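Local structure of DNA polymerase III, beta subunit (Eubacterium rectale, 3T0P) at residues B[19-24]-B[45-50]; B[254-259]-B[336-341]; B[136-141]-B[178-183]; B[39-44]-B[63-68]. The protein probably acts as a ring-shaped sliding clamp, a head-to-tail homodimer around DNA that tethers DNA polymerases to their template and makes them processive. All coordinates share one frame; numbering follows the deposited sequence.

Overall arrangement
From the N terminus, the chain first forms contacts 1 and 4, both in the N-terminal clamp domain and both using strand 43-48. Contact 1 brings the loop after helix 8-18 onto the end of that strand; contact 4 joins the turn leading into it to the bend between strands 61-64 and 66-71. Their segments alternate along the chain, so the two closures cross, with centres about 19 Å apart. Contact 3 follows in the central domain, setting helix 132-140 against strand 176-184. Contact 2 comes last in series, pairing two C-terminal-domain strands across 76 intervening residues. Contacts 2 and 3 share a sheet that spans both domains, their centres about 21 Å apart, whereas the centres of contacts 2 and 4 lie about 60 Å apart.

Contact 1: B[19-24]-B[45-50]; sequences SKAVPT and LMANDM. With ACT (acetate ion), chain S.
Ala21 and Ala47 meet methyl to methyl, CB to CB at 3.9 Å, and this small-residue pair lets the two backbones come within 5.5 Å between the CA atoms of Ala21 and Ala47. Val22 completes the tight part: its CG2, set beside its own backbone N (chi1 173° places CG1 anti to that N), lies 3.7 Å from Ala47 CB. Ile54 of the next strand also touches Ala21. The contact thus lays the 3-10 turn after helix 8-18 on strand 43-48, within the helix-on-sheet packing of the N-terminal clamp domain. Toward the strand's end the contact stays close, with Ala21 O 3.5 Å from Asp49 CB, but opens to solvent: Pro23 and Asp49 are partly exposed, whereas Ala21 and Ala47 are buried. Pro23 crosses Asp49 obliquely, with CG 3.8 Å from Asp49 CB, and the carboxylate of Asp49 forms a salt bridge with Lys198. Asn48 turns to the other side, where OD1 accepts from Met50 N at 3.0 Å in an Asx turn. Asn48 ND2 donates to Ser117 O and, weakly, to an acetate oxygen.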
loop_
_atom_site.group_PDB
_atom_site.type_symbol
_atom_site.label_atom_id
_atom_site.label_comp_id
_atom_site.label_asym_id
_atom_site.label_seq_id
_atom_site.Cartn_x
_atom_site.Cartn_y
_atom_site.Cartn_z
ATOM N N SER B 19 -12.726 -15.842 -3.066
ATOM C CA SER B 19 -12.979 -14.408 -3.269
ATOM C C SER B 19 -12.344 -13.857 -4.553
ATOM O O SER B 19 -12.812 -12.841 -5.066
ATOM C CB SER B 19 -12.462 -13.602 -2.083
ATOM O OG SER B 19 -13.354 -13.802 -0.997
ATOM N N LYS B 20 -11.287 -14.508 -5.071
ATOM C CA LYS B 20 -10.614 -14.074 -6.312
ATOM C C LYS B 20 -11.491 -14.262 -7.554
ATOM O O LYS B 20 -11.134 -13.756 -8.605
ATOM C CB LYS B 20 -9.277 -14.797 -6.491
ATOM C CG LYS B 20 -8.123 -14.046 -5.831
ATOM C CD LYS B 20 -8.251 -14.003 -4.310
ATOM C CE LYS B 20 -7.094 -13.356 -3.619
ATOM N NZ LYS B 20 -7.327 -13.307 -2.148
ATOM N N ALA B 21 -12.643 -14.970 -7.430
ATOM C CA ALA B 21 -13.583 -15.200 -8.531
ATOM C C ALA B 21 -14.853 -14.391 -8.328
ATOM O O ALA B 21 -15.788 -14.501 -9.127
ATOM C CB ALA B 21 -13.922 -16.673 -8.634
ATOM N N VAL B 22 -14.900 -13.599 -7.241
ATOM C CA VAL B 22 -16.056 -12.753 -6.930
ATOM C C VAL B 22 -15.879 -11.431 -7.707
ATOM O O VAL B 22 -14.856 -10.777 -7.526
ATOM C CB VAL B 22 -16.283 -12.537 -5.398
ATOM C CG1 VAL B 22 -17.384 -11.518 -5.140
ATOM C CG2 VAL B 22 -16.595 -13.853 -4.689
ATOM N N PRO B 23 -16.839 -11.029 -8.585
ATOM C CA PRO B 23 -16.648 -9.778 -9.350
ATOM C C PRO B 23 -16.491 -8.543 -8.460
ATOM O O PRO B 23 -17.187 -8.354 -7.457
ATOM C CB PRO B 23 -17.888 -9.688 -10.236
ATOM C CG PRO B 23 -18.455 -11.073 -10.257
ATOM C CD PRO B 23 -18.100 -11.699 -8.953
ATOM N N THR B 24 -15.501 -7.743 -8.823
ATOM C CA THR B 24 -15.094 -6.489 -8.166
ATOM C C THR B 24 -16.264 -5.492 -8.085
ATOM O O THR B 24 -16.551 -4.967 -7.018
ATOM C CB THR B 24 -13.904 -5.850 -8.922
ATOM O OG1 THR B 24 -13.156 -6.851 -9.630
ATOM C CG2 THR B 24 -13.001 -5.056 -7.996
ATOM N N LEU B 45 -16.659 -24.420 -0.584
ATOM C CA LEU B 45 -16.869 -22.998 -0.819
ATOM C C LEU B 45 -16.757 -22.783 -2.288
ATOM O O LEU B 45 -15.891 -23.387 -2.908
ATOM C CB LEU B 45 -15.875 -22.103 -0.088
ATOM C CG LEU B 45 -15.956 -22.035 1.417
ATOM C CD1 LEU B 45 -15.005 -20.987 1.936
ATOM C CD2 LEU B 45 -17.375 -21.767 1.907
HETATM N N MSE B 46 -17.580 -21.912 -2.859
HETATM C CA MSE B 46 -17.563 -21.699 -4.305
HETATM C C MSE B 46 -17.895 -20.263 -4.676
HETATM O O MSE B 46 -18.791 -19.661 -4.086
HETATM C CB MSE B 46 -18.585 -22.649 -4.944
HETATM C CG MSE B 46 -18.438 -22.820 -6.443
HETATM SE SE MSE B 46 -19.776 -24.116 -7.199
HETATM C CE MSE B 46 -19.703 -25.524 -5.820
ATOM N N ALA B 47 -17.167 -19.724 -5.655
ATOM C CA ALA B 47 -17.427 -18.434 -6.276
ATOM C C ALA B 47 -17.325 -18.600 -7.789
ATOM O O ALA B 47 -16.460 -19.337 -8.282
ATOM C CB ALA B 47 -16.492 -17.367 -5.774
ATOM N N ASN B 48 -18.294 -18.038 -8.514
ATOM C CA ASN B 48 -18.333 -18.154 -9.964
ATOM C C ASN B 48 -18.797 -16.862 -10.602
ATOM O O ASN B 48 -19.869 -16.376 -10.258
ATOM C CB ASN B 48 -19.246 -19.315 -10.377
ATOM C CG ASN B 48 -19.185 -19.637 -11.838
ATOM O OD1 ASN B 48 -18.271 -19.227 -12.554
ATOM N ND2 ASN B 48 -20.159 -20.386 -12.315
ATOM N N ASP B 49 -18.016 -16.324 -11.556
ATOM C CA ASP B 49 -18.390 -15.112 -12.286
ATOM C C ASP B 49 -18.842 -15.444 -13.722
ATOM O O ASP B 49 -19.033 -14.528 -14.524
ATOM C CB ASP B 49 -17.244 -14.092 -12.290
ATOM C CG ASP B 49 -16.006 -14.496 -13.066
ATOM O OD1 ASP B 49 -16.143 -14.906 -14.224
ATOM O OD2 ASP B 49 -14.893 -14.356 -12.523
HETATM N N MSE B 50 -19.021 -16.755 -14.034
HETATM C CA MSE B 50 -19.452 -17.348 -15.319
HETATM C C MSE B 50 -18.279 -17.565 -16.282
HETATM O O MSE B 50 -18.396 -18.378 -17.199
HETATM C CB MSE B 50 -20.580 -16.569 -16.013
HETATM C CG MSE B 50 -21.821 -16.397 -15.143
HETATM SE SE MSE B 50 -22.525 -18.055 -14.358
HETATM C CE MSE B 50 -23.362 -18.803 -16.016
HETATM C C ACT S . -17.016 -21.406 -15.068
HETATM O O ACT S . -18.212 -21.183 -14.844
HETATM O OXT ACT S . -16.254 -21.275 -14.160
HETATM C CH3 ACT S . -16.488 -21.872 -16.398
#

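Contact 2: B[254-259]-B[336-341]; sequences DTKVRI and EVNLYM. With PGR (R-1,2-propanediol), chain R.
Met341 O is gripped by two successive backbone donors, Asp254 N at 2.7 Å and Thr255 N at 2.9 Å, the first in the carbonyl plane and the second tilted 20° from it. Two residues facing one make this a classic beta bulge. Beyond it, strands 255-259 and 336-341 run antiparallel, their axes at 164°, with Val257-Leu339 and Ile259-Val337 as hydrogen-bonded pairs. They are neighbours in the sheet of the C-terminal clamp domain that continues into the central domain. The buried face carries Val257, Ile259, Val337, Leu339 and Met341; Ile259 CG2 meets Val337 CG2 at 3.7 Å, and Met292 covers part of this layer. On the other face, Lys256 extends alongside the Tyr340 ring, CG 3.5 Å from CE2 of Tyr340. Arg258, its chain bent at chi2, crosses Glu336 at about a right angle and turns its guanidinium edge to it, NE making a weak, salt-bridging bond of 3.4 Å to Glu336 OE1. Separately, Arg258 NH1 donates weakly to Asn338 OD1, the guanidinium and amide planes 67° apart. A methionine in place of Arg258 would probably leave the Glu336 carboxylate without this positive mate and Asn338 OD1 without its NH1 donor.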
loop_
_atom_site.group_PDB
_atom_site.type_symbol
_atom_site.label_atom_id
_atom_site.label_comp_id
_atom_site.label_asym_id
_atom_site.label_seq_id
_atom_site.Cartn_x
_atom_site.Cartn_y
_atom_site.Cartn_z
ATOM N N ASP B 254 20.656 -6.952 -38.178
ATOM C CA ASP B 254 21.807 -6.174 -38.657
ATOM C C ASP B 254 22.645 -5.649 -37.487
ATOM O O ASP B 254 23.772 -5.216 -37.687
ATOM C CB ASP B 254 21.335 -5.001 -39.547
ATOM C CG ASP B 254 20.800 -5.393 -40.922
ATOM O OD1 ASP B 254 21.073 -6.543 -41.368
ATOM O OD2 ASP B 254 20.148 -4.535 -41.574
ATOM N N THR B 255 22.093 -5.681 -36.282
ATOM C CA THR B 255 22.753 -5.202 -35.067
ATOM C C THR B 255 22.462 -6.151 -33.911
ATOM O O THR B 255 21.312 -6.533 -33.702
ATOM C CB THR B 255 22.260 -3.766 -34.721
ATOM O OG1 THR B 255 22.284 -2.925 -35.889
ATOM C CG2 THR B 255 23.041 -3.121 -33.561
ATOM N N LYS B 256 23.502 -6.503 -33.144
ATOM C CA LYS B 256 23.372 -7.310 -31.937
ATOM C C LYS B 256 24.065 -6.568 -30.806
ATOM O O LYS B 256 25.216 -6.158 -30.951
ATOM C CB LYS B 256 23.955 -8.719 -32.125
ATOM C CG LYS B 256 23.796 -9.600 -30.888
ATOM C CD LYS B 256 24.634 -10.849 -30.971
ATOM C CE LYS B 256 24.568 -11.635 -29.690
ATOM N NZ LYS B 256 25.213 -12.960 -29.841
ATOM N N VAL B 257 23.361 -6.373 -29.692
ATOM C CA VAL B 257 23.890 -5.639 -28.539
ATOM C C VAL B 257 23.893 -6.532 -27.307
ATOM O O VAL B 257 22.870 -7.109 -26.954
ATOM C CB VAL B 257 23.084 -4.315 -28.289
ATOM C CG1 VAL B 257 23.506 -3.625 -27.003
ATOM C CG2 VAL B 257 23.223 -3.363 -29.475
ATOM N N ARG B 258 25.039 -6.627 -26.649
ATOM C CA ARG B 258 25.142 -7.324 -25.377
ATOM C C ARG B 258 25.261 -6.201 -24.351
ATOM O O ARG B 258 26.147 -5.361 -24.494
ATOM C CB ARG B 258 26.344 -8.305 -25.370
ATOM C CG ARG B 258 26.486 -9.149 -24.092
ATOM C CD ARG B 258 25.929 -10.547 -24.249
ATOM N NE ARG B 258 25.869 -11.270 -22.974
ATOM C CZ ARG B 258 25.474 -12.533 -22.836
ATOM N NH1 ARG B 258 25.100 -13.239 -23.896
ATOM N NH2 ARG B 258 25.461 -13.104 -21.639
ATOM N N ILE B 259 24.329 -6.144 -23.365
ATOM C CA ILE B 259 24.277 -5.092 -22.368
ATOM C C ILE B 259 23.882 -5.681 -21.020
ATOM O O ILE B 259 23.096 -6.626 -20.962
ATOM C CB ILE B 259 23.256 -3.997 -22.842
ATOM C CG1 ILE B 259 23.235 -2.723 -21.930
ATOM C CG2 ILE B 259 21.823 -4.570 -23.073
ATOM C CD1 ILE B 259 22.485 -1.550 -22.526
ATOM N N GLU B 336 22.934 -10.306 -18.077
ATOM C CA GLU B 336 23.105 -9.648 -19.368
ATOM C C GLU B 336 22.037 -10.088 -20.335
ATOM O O GLU B 336 21.456 -11.156 -20.180
ATOM C CB GLU B 336 24.495 -9.922 -19.942
ATOM C CG GLU B 336 25.575 -9.073 -19.287
ATOM C CD GLU B 336 26.973 -9.223 -19.856
ATOM O OE1 GLU B 336 27.408 -10.374 -20.096
ATOM O OE2 GLU B 336 27.641 -8.182 -20.045
ATOM N N VAL B 337 21.710 -9.218 -21.280
ATOM C CA VAL B 337 20.713 -9.505 -22.301
ATOM C C VAL B 337 21.300 -9.211 -23.675
ATOM O O VAL B 337 22.223 -8.408 -23.800
ATOM C CB VAL B 337 19.366 -8.766 -22.092
ATOM C CG1 VAL B 337 18.546 -9.403 -20.966
ATOM C CG2 VAL B 337 19.567 -7.270 -21.863
ATOM N N ASN B 338 20.740 -9.861 -24.694
ATOM C CA ASN B 338 21.079 -9.683 -26.093
ATOM C C ASN B 338 19.929 -8.993 -26.774
ATOM O O ASN B 338 18.787 -9.457 -26.666
ATOM C CB ASN B 338 21.345 -11.025 -26.771
ATOM C CG ASN B 338 22.512 -11.767 -26.227
ATOM O OD1 ASN B 338 23.635 -11.282 -26.247
ATOM N ND2 ASN B 338 22.259 -12.972 -25.757
ATOM N N LEU B 339 20.207 -7.847 -27.408
ATOM C CA LEU B 339 19.211 -7.100 -28.175
ATOM C C LEU B 339 19.530 -7.303 -29.658
ATOM O O LEU B 339 20.692 -7.205 -30.026
ATOM C CB LEU B 339 19.190 -5.609 -27.799
ATOM C CG LEU B 339 19.169 -5.263 -26.289
ATOM C CD1 LEU B 339 19.392 -3.777 -26.078
ATOM C CD2 LEU B 339 17.883 -5.710 -25.604
ATOM N N TYR B 340 18.532 -7.656 -30.485
ATOM C CA TYR B 340 18.707 -7.886 -31.917
ATOM C C TYR B 340 17.855 -6.915 -32.680
ATOM O O TYR B 340 16.651 -6.812 -32.419
ATOM C CB TYR B 340 18.329 -9.343 -32.313
ATOM C CG TYR B 340 19.192 -10.393 -31.656
ATOM C CD1 TYR B 340 18.873 -10.898 -30.400
ATOM C CD2 TYR B 340 20.369 -10.818 -32.249
ATOM C CE1 TYR B 340 19.675 -11.851 -29.780
ATOM C CE2 TYR B 340 21.179 -11.770 -31.644
ATOM C CZ TYR B 340 20.826 -12.291 -30.411
ATOM O OH TYR B 340 21.633 -13.231 -29.825
HETATM N N MSE B 341 18.462 -6.213 -33.645
HETATM C CA MSE B 341 17.729 -5.224 -34.435
HETATM C C MSE B 341 18.045 -5.353 -35.882
HETATM O O MSE B 341 19.156 -5.742 -36.220
HETATM C CB MSE B 341 18.099 -3.789 -33.976
HETATM C CG MSE B 341 17.302 -3.306 -32.802
HETATM SE SE MSE B 341 18.388 -2.412 -31.455
HETATM C CE MSE B 341 19.690 -3.926 -31.096
HETATM C C1 PGR R . 22.169 -9.489 -41.912
HETATM C C2 PGR R . 21.231 -9.304 -43.119
HETATM C C3 PGR R . 19.820 -8.935 -42.629
HETATM O O1 PGR R . 23.547 -9.399 -42.301
HETATM O O2 PGR R . 21.725 -8.277 -43.990
#

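Contact 3: B[136-141]-B[178-183]; sequences KEVIRQ and SIRYIE. With EDO (1,2-ethanediol), chain C.
Segment 136-141 faces strand 176-184 with Val138 CA and Arg180 CA 6.8 Å apart, too far for backbone pairing, and side chains make the contact. With CG1 between the backbone N and the carbonyl carbon (chi1 79°), Val138 CG2 falls anti to the N and reaches both Arg180 CB at 3.6 Å and Ile182 CD1 at 3.7 Å. Gln141 lays its amide flat over one face of the Arg180 guanidinium: the planes differ by 6°, and Gln141 CD lies 3.3 Å from Arg180 CZ, over the group's centre. This is helix-on-sheet packing within the central domain, one of three domains of the DNA-clamp fold in the chain. Arg180 is also bonded through NE, which donates to Tyr359 OH; that hydroxyl also bonds Gln141 O. A leucine in place of Arg180 would probably strip the Gln141 amide of its flat partner and Tyr359 of a donor. On the helix, Arg140 grips Glu137 side-on, NE to OE2 at 2.9 Å and NH2 to OE1 at 3.0 Å, while Arg140 NH1 holds an ethanediol.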
loop_
_atom_site.group_PDB
_atom_site.type_symbol
_atom_site.label_atom_id
_atom_site.label_comp_id
_atom_site.label_asym_id
_atom_site.label_seq_id
_atom_site.Cartn_x
_atom_site.Cartn_y
_atom_site.Cartn_z
ATOM N N LYS B 136 3.476 -19.729 -11.640
ATOM C CA LYS B 136 3.411 -18.360 -11.145
ATOM C C LYS B 136 4.437 -17.508 -11.872
ATOM O O LYS B 136 4.102 -16.410 -12.316
ATOM C CB LYS B 136 3.613 -18.309 -9.625
ATOM C CG LYS B 136 3.260 -16.963 -9.004
ATOM C CD LYS B 136 3.231 -17.036 -7.466
ATOM C CE LYS B 136 2.816 -15.721 -6.841
ATOM N NZ LYS B 136 2.383 -15.897 -5.425
ATOM N N GLU B 137 5.636 -18.039 -12.070
ATOM C CA GLU B 137 6.710 -17.311 -12.750
ATOM C C GLU B 137 6.425 -17.081 -14.217
ATOM O O GLU B 137 6.710 -15.993 -14.699
ATOM C CB GLU B 137 8.056 -18.027 -12.604
ATOM C CG GLU B 137 8.765 -17.721 -11.292
ATOM C CD GLU B 137 9.395 -16.341 -11.183
ATOM O OE1 GLU B 137 10.491 -16.136 -11.761
ATOM O OE2 GLU B 137 8.802 -15.471 -10.503
ATOM N N VAL B 138 5.887 -18.072 -14.940
ATOM C CA VAL B 138 5.619 -17.884 -16.359
ATOM C C VAL B 138 4.500 -16.834 -16.560
ATOM O O VAL B 138 4.560 -16.096 -17.539
ATOM C CB VAL B 138 5.377 -19.203 -17.145
ATOM C CG1 VAL B 138 3.966 -19.768 -16.960
ATOM C CG2 VAL B 138 5.677 -19.002 -18.610
ATOM N N ILE B 139 3.535 -16.720 -15.627
ATOM C CA ILE B 139 2.480 -15.708 -15.732
ATOM C C ILE B 139 3.134 -14.330 -15.471
ATOM O O ILE B 139 2.881 -13.376 -16.206
ATOM C CB ILE B 139 1.302 -15.989 -14.742
ATOM C CG1 ILE B 139 0.529 -17.281 -15.101
ATOM C CG2 ILE B 139 0.354 -14.783 -14.631
ATOM C CD1 ILE B 139 -0.416 -17.827 -13.881
ATOM N N ARG B 140 3.975 -14.233 -14.432
ATOM C CA ARG B 140 4.626 -12.958 -14.101
ATOM C C ARG B 140 5.463 -12.454 -15.309
ATOM O O ARG B 140 5.429 -11.272 -15.633
ATOM C CB ARG B 140 5.509 -13.108 -12.858
ATOM C CG ARG B 140 6.057 -11.788 -12.306
ATOM C CD ARG B 140 6.935 -12.000 -11.076
ATOM N NE ARG B 140 8.119 -12.810 -11.365
ATOM C CZ ARG B 140 9.280 -12.319 -11.799
ATOM N NH1 ARG B 140 9.433 -11.007 -11.979
ATOM N NH2 ARG B 140 10.301 -13.130 -12.035
ATOM N N GLN B 141 6.115 -13.379 -15.996
ATOM C CA GLN B 141 7.006 -13.150 -17.127
ATOM C C GLN B 141 6.298 -12.812 -18.435
ATOM O O GLN B 141 6.991 -12.462 -19.404
ATOM C CB GLN B 141 7.881 -14.385 -17.344
ATOM C CG GLN B 141 8.954 -14.541 -16.276
ATOM C CD GLN B 141 9.567 -15.914 -16.277
ATOM O OE1 GLN B 141 9.070 -16.869 -16.897
ATOM N NE2 GLN B 141 10.669 -16.047 -15.576
ATOM N N SER B 178 5.482 -11.121 -25.801
ATOM C CA SER B 178 6.225 -11.797 -24.743
ATOM C C SER B 178 6.034 -13.283 -24.909
ATOM O O SER B 178 4.895 -13.748 -24.946
ATOM C CB SER B 178 5.756 -11.349 -23.373
ATOM O OG SER B 178 5.902 -9.951 -23.254
ATOM N N ILE B 179 7.133 -14.015 -25.074
ATOM C CA ILE B 179 7.116 -15.467 -25.269
ATOM C C ILE B 179 8.060 -16.127 -24.281
ATOM O O ILE B 179 9.251 -15.807 -24.239
ATOM C CB ILE B 179 7.479 -15.901 -26.727
ATOM C CG1 ILE B 179 6.722 -15.078 -27.781
ATOM C CG2 ILE B 179 7.251 -17.412 -26.933
ATOM C CD1 ILE B 179 7.310 -15.154 -29.179
ATOM N N ARG B 180 7.532 -17.094 -23.537
ATOM C CA ARG B 180 8.310 -17.915 -22.631
ATOM C C ARG B 180 8.238 -19.369 -23.056
ATOM O O ARG B 180 7.201 -19.834 -23.509
ATOM C CB ARG B 180 7.838 -17.738 -21.199
ATOM C CG ARG B 180 8.384 -16.463 -20.522
ATOM C CD ARG B 180 9.829 -16.662 -20.126
ATOM N NE ARG B 180 10.411 -15.441 -19.577
ATOM C CZ ARG B 180 11.553 -15.397 -18.903
ATOM N NH1 ARG B 180 12.246 -16.513 -18.678
ATOM N NH2 ARG B 180 11.995 -14.244 -18.409
ATOM N N TYR B 181 9.369 -20.062 -22.974
ATOM C CA TYR B 181 9.499 -21.479 -23.290
ATOM C C TYR B 181 9.855 -22.245 -22.049
ATOM O O TYR B 181 10.657 -21.775 -21.229
ATOM C CB TYR B 181 10.557 -21.718 -24.360
ATOM C CG TYR B 181 10.236 -21.094 -25.695
ATOM C CD1 TYR B 181 10.756 -19.855 -26.049
ATOM C CD2 TYR B 181 9.493 -21.784 -26.646
ATOM C CE1 TYR B 181 10.500 -19.291 -27.303
ATOM C CE2 TYR B 181 9.239 -21.239 -27.906
ATOM C CZ TYR B 181 9.723 -19.980 -28.222
ATOM O OH TYR B 181 9.452 -19.428 -29.453
ATOM N N ILE B 182 9.215 -23.415 -21.878
ATOM C CA ILE B 182 9.434 -24.298 -20.735
ATOM C C ILE B 182 9.634 -25.700 -21.279
ATOM O O ILE B 182 8.844 -26.156 -22.098
ATOM C CB ILE B 182 8.257 -24.210 -19.712
ATOM C CG1 ILE B 182 8.109 -22.791 -19.122
ATOM C CG2 ILE B 182 8.379 -25.250 -18.583
ATOM C CD1 ILE B 182 6.715 -22.531 -18.472
ATOM N N GLU B 183 10.726 -26.354 -20.880
ATOM C CA GLU B 183 10.997 -27.753 -21.218
ATOM C C GLU B 183 10.457 -28.601 -20.061
ATOM O O GLU B 183 10.813 -28.370 -18.900
ATOM C CB GLU B 183 12.490 -28.009 -21.452
ATOM C CG GLU B 183 12.757 -29.232 -22.311
ATOM C CD GLU B 183 14.171 -29.326 -22.857
ATOM O OE1 GLU B 183 14.578 -28.427 -23.631
ATOM O OE2 GLU B 183 14.862 -30.322 -22.540
HETATM C C1 EDO C . 6.609 -6.296 -11.595
HETATM O O1 EDO C . 7.657 -5.790 -10.754
HETATM C C2 EDO C . 7.103 -7.479 -12.430
HETATM O O2 EDO C . 7.660 -8.503 -11.590
#

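Contact 4: B[39-44]-B[63-68]; sequences SANEIK and EERGII
Arg65 lies over the turn that joins strands 33-38 and 43-48, a beta-hairpin at the edge of the N-terminal clamp domain, and its side chain makes the polar part of the contact. Residues 63-68 hold the bend between strands 61-64 and 66-71, which belong to different sheets; just before Arg65, Glu63 and Glu64 both face Lys3 in a classic beta bulge. Among the hydrogen bonds, Arg65 NE donates to Ala40 O at 2.8 Å with an N-H...O angle of 164°. The oxygen sits in the guanidinium plane, although the donor stands above the plane of the carbonyl. Farther along the same group, NH2 of Arg65 reaches Asn41 OD1 at 2.7 Å, but an angle of 118° at the hydrogen makes this bond weak; amide and guanidinium planes are 62° apart. An extended chain from CG to NE carries the guanidinium along the turn. Ser39 OG, for its part, bonds Asp37 OD1. Van der Waals contacts complete the closure. Arg65 CD packs against Ser39 O at 3.3 Å, alongside the turn's backbone, and Ser39 CB rests 3.8 Å from Ile67 CD1.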
loop_
_atom_site.group_PDB
_atom_site.type_symbol
_atom_site.label_atom_id
_atom_site.label_comp_id
_atom_site.label_asym_id
_atom_site.label_seq_id
_atom_site.Cartn_x
_atom_site.Cartn_y
_atom_site.Cartn_z
ATOM N N SER B 39 -24.104 -30.071 1.079
ATOM C CA SER B 39 -25.212 -31.001 0.797
ATOM C C SER B 39 -24.776 -32.466 0.808
ATOM O O SER B 39 -25.612 -33.331 1.049
ATOM C CB SER B 39 -25.860 -30.678 -0.541
ATOM O OG SER B 39 -24.918 -30.866 -1.582
ATOM N N ALA B 40 -23.493 -32.752 0.546
ATOM C CA ALA B 40 -22.973 -34.122 0.532
ATOM C C ALA B 40 -22.168 -34.422 1.822
ATOM O O ALA B 40 -22.712 -34.278 2.916
ATOM C CB ALA B 40 -22.117 -34.349 -0.715
ATOM N N ASN B 41 -20.889 -34.835 1.693
ATOM C CA ASN B 41 -20.028 -35.175 2.827
ATOM C C ASN B 41 -18.824 -34.240 2.929
ATOM O O ASN B 41 -17.922 -34.485 3.730
ATOM C CB ASN B 41 -19.551 -36.628 2.719
ATOM C CG ASN B 41 -20.661 -37.632 2.871
ATOM O OD1 ASN B 41 -21.373 -37.666 3.881
ATOM N ND2 ASN B 41 -20.831 -38.481 1.867
ATOM N N GLU B 42 -18.793 -33.183 2.114
ATOM C CA GLU B 42 -17.695 -32.218 2.125
ATOM C C GLU B 42 -18.221 -30.804 2.255
ATOM O O GLU B 42 -19.302 -30.496 1.742
ATOM C CB GLU B 42 -16.853 -32.308 0.834
ATOM C CG GLU B 42 -16.354 -33.688 0.459
ATOM C CD GLU B 42 -15.744 -33.734 -0.929
ATOM O OE1 GLU B 42 -14.606 -33.244 -1.083
ATOM O OE2 GLU B 42 -16.398 -34.261 -1.860
ATOM N N ILE B 43 -17.447 -29.930 2.891
ATOM C CA ILE B 43 -17.799 -28.513 2.965
ATOM C C ILE B 43 -17.068 -27.864 1.825
ATOM O O ILE B 43 -15.836 -27.829 1.794
ATOM C CB ILE B 43 -17.519 -27.833 4.321
ATOM C CG1 ILE B 43 -18.300 -28.528 5.453
ATOM C CG2 ILE B 43 -17.828 -26.313 4.234
ATOM C CD1 ILE B 43 -17.747 -28.259 6.855
ATOM N N LYS B 44 -17.836 -27.368 0.877
ATOM C CA LYS B 44 -17.315 -26.770 -0.335
ATOM C C LYS B 44 -17.665 -25.292 -0.383
ATOM O O LYS B 44 -18.834 -24.949 -0.232
ATOM C CB LYS B 44 -17.941 -27.516 -1.537
ATOM C CG LYS B 44 -17.029 -27.820 -2.708
ATOM C CD LYS B 44 -17.556 -29.025 -3.539
ATOM C CE LYS B 44 -18.261 -28.621 -4.826
ATOM N NZ LYS B 44 -19.121 -29.699 -5.424
ATOM N N GLU B 63 -23.203 -30.884 10.593
ATOM C CA GLU B 63 -24.161 -31.315 11.600
ATOM C C GLU B 63 -25.523 -31.518 10.956
ATOM O O GLU B 63 -26.276 -32.403 11.360
ATOM C CB GLU B 63 -24.250 -30.285 12.727
ATOM C CG GLU B 63 -23.479 -30.680 13.973
ATOM C CD GLU B 63 -24.031 -30.126 15.275
ATOM O OE1 GLU B 63 -25.220 -30.376 15.584
ATOM O OE2 GLU B 63 -23.255 -29.477 16.010
ATOM N N GLU B 64 -25.840 -30.666 9.972
ATOM C CA GLU B 64 -27.076 -30.653 9.193
ATOM C C GLU B 64 -26.707 -30.163 7.795
ATOM O O GLU B 64 -26.164 -29.067 7.637
ATOM C CB GLU B 64 -28.155 -29.780 9.865
ATOM N N ARG B 65 -26.903 -31.035 6.797
ATOM C CA ARG B 65 -26.599 -30.787 5.391
ATOM C C ARG B 65 -27.402 -29.607 4.851
ATOM O O ARG B 65 -28.539 -29.364 5.288
ATOM C CB ARG B 65 -26.873 -32.044 4.560
ATOM C CG ARG B 65 -25.817 -33.121 4.736
ATOM C CD ARG B 65 -26.271 -34.406 4.069
ATOM N NE ARG B 65 -25.153 -35.314 3.809
ATOM C CZ ARG B 65 -25.125 -36.592 4.171
ATOM N NH1 ARG B 65 -26.162 -37.134 4.803
ATOM N NH2 ARG B 65 -24.067 -37.342 3.897
ATOM N N GLY B 66 -26.803 -28.869 3.932
ATOM C CA GLY B 66 -27.468 -27.708 3.364
ATOM C C GLY B 66 -26.590 -26.863 2.489
ATOM O O GLY B 66 -25.390 -27.116 2.358
ATOM N N ILE B 67 -27.220 -25.876 1.855
ATOM C CA ILE B 67 -26.602 -24.939 0.923
ATOM C C ILE B 67 -27.109 -23.532 1.221
ATOM O O ILE B 67 -28.299 -23.347 1.464
ATOM C CB ILE B 67 -26.878 -25.341 -0.571
ATOM C CG1 ILE B 67 -26.363 -26.765 -0.893
ATOM C CG2 ILE B 67 -26.256 -24.343 -1.535
ATOM C CD1 ILE B 67 -26.869 -27.386 -2.230
ATOM N N ILE B 68 -26.214 -22.543 1.148
ATOM C CA ILE B 68 -26.529 -21.125 1.300
ATOM C C ILE B 68 -25.520 -20.303 0.488
ATOM O O ILE B 68 -24.375 -20.728 0.343
ATOM C CB ILE B 68 -26.565 -20.677 2.817
ATOM C CG1 ILE B 68 -27.313 -19.345 3.003
ATOM C CG2 ILE B 68 -25.176 -20.587 3.475
ATOM C CD1 ILE B 68 -28.739 -19.497 3.330
#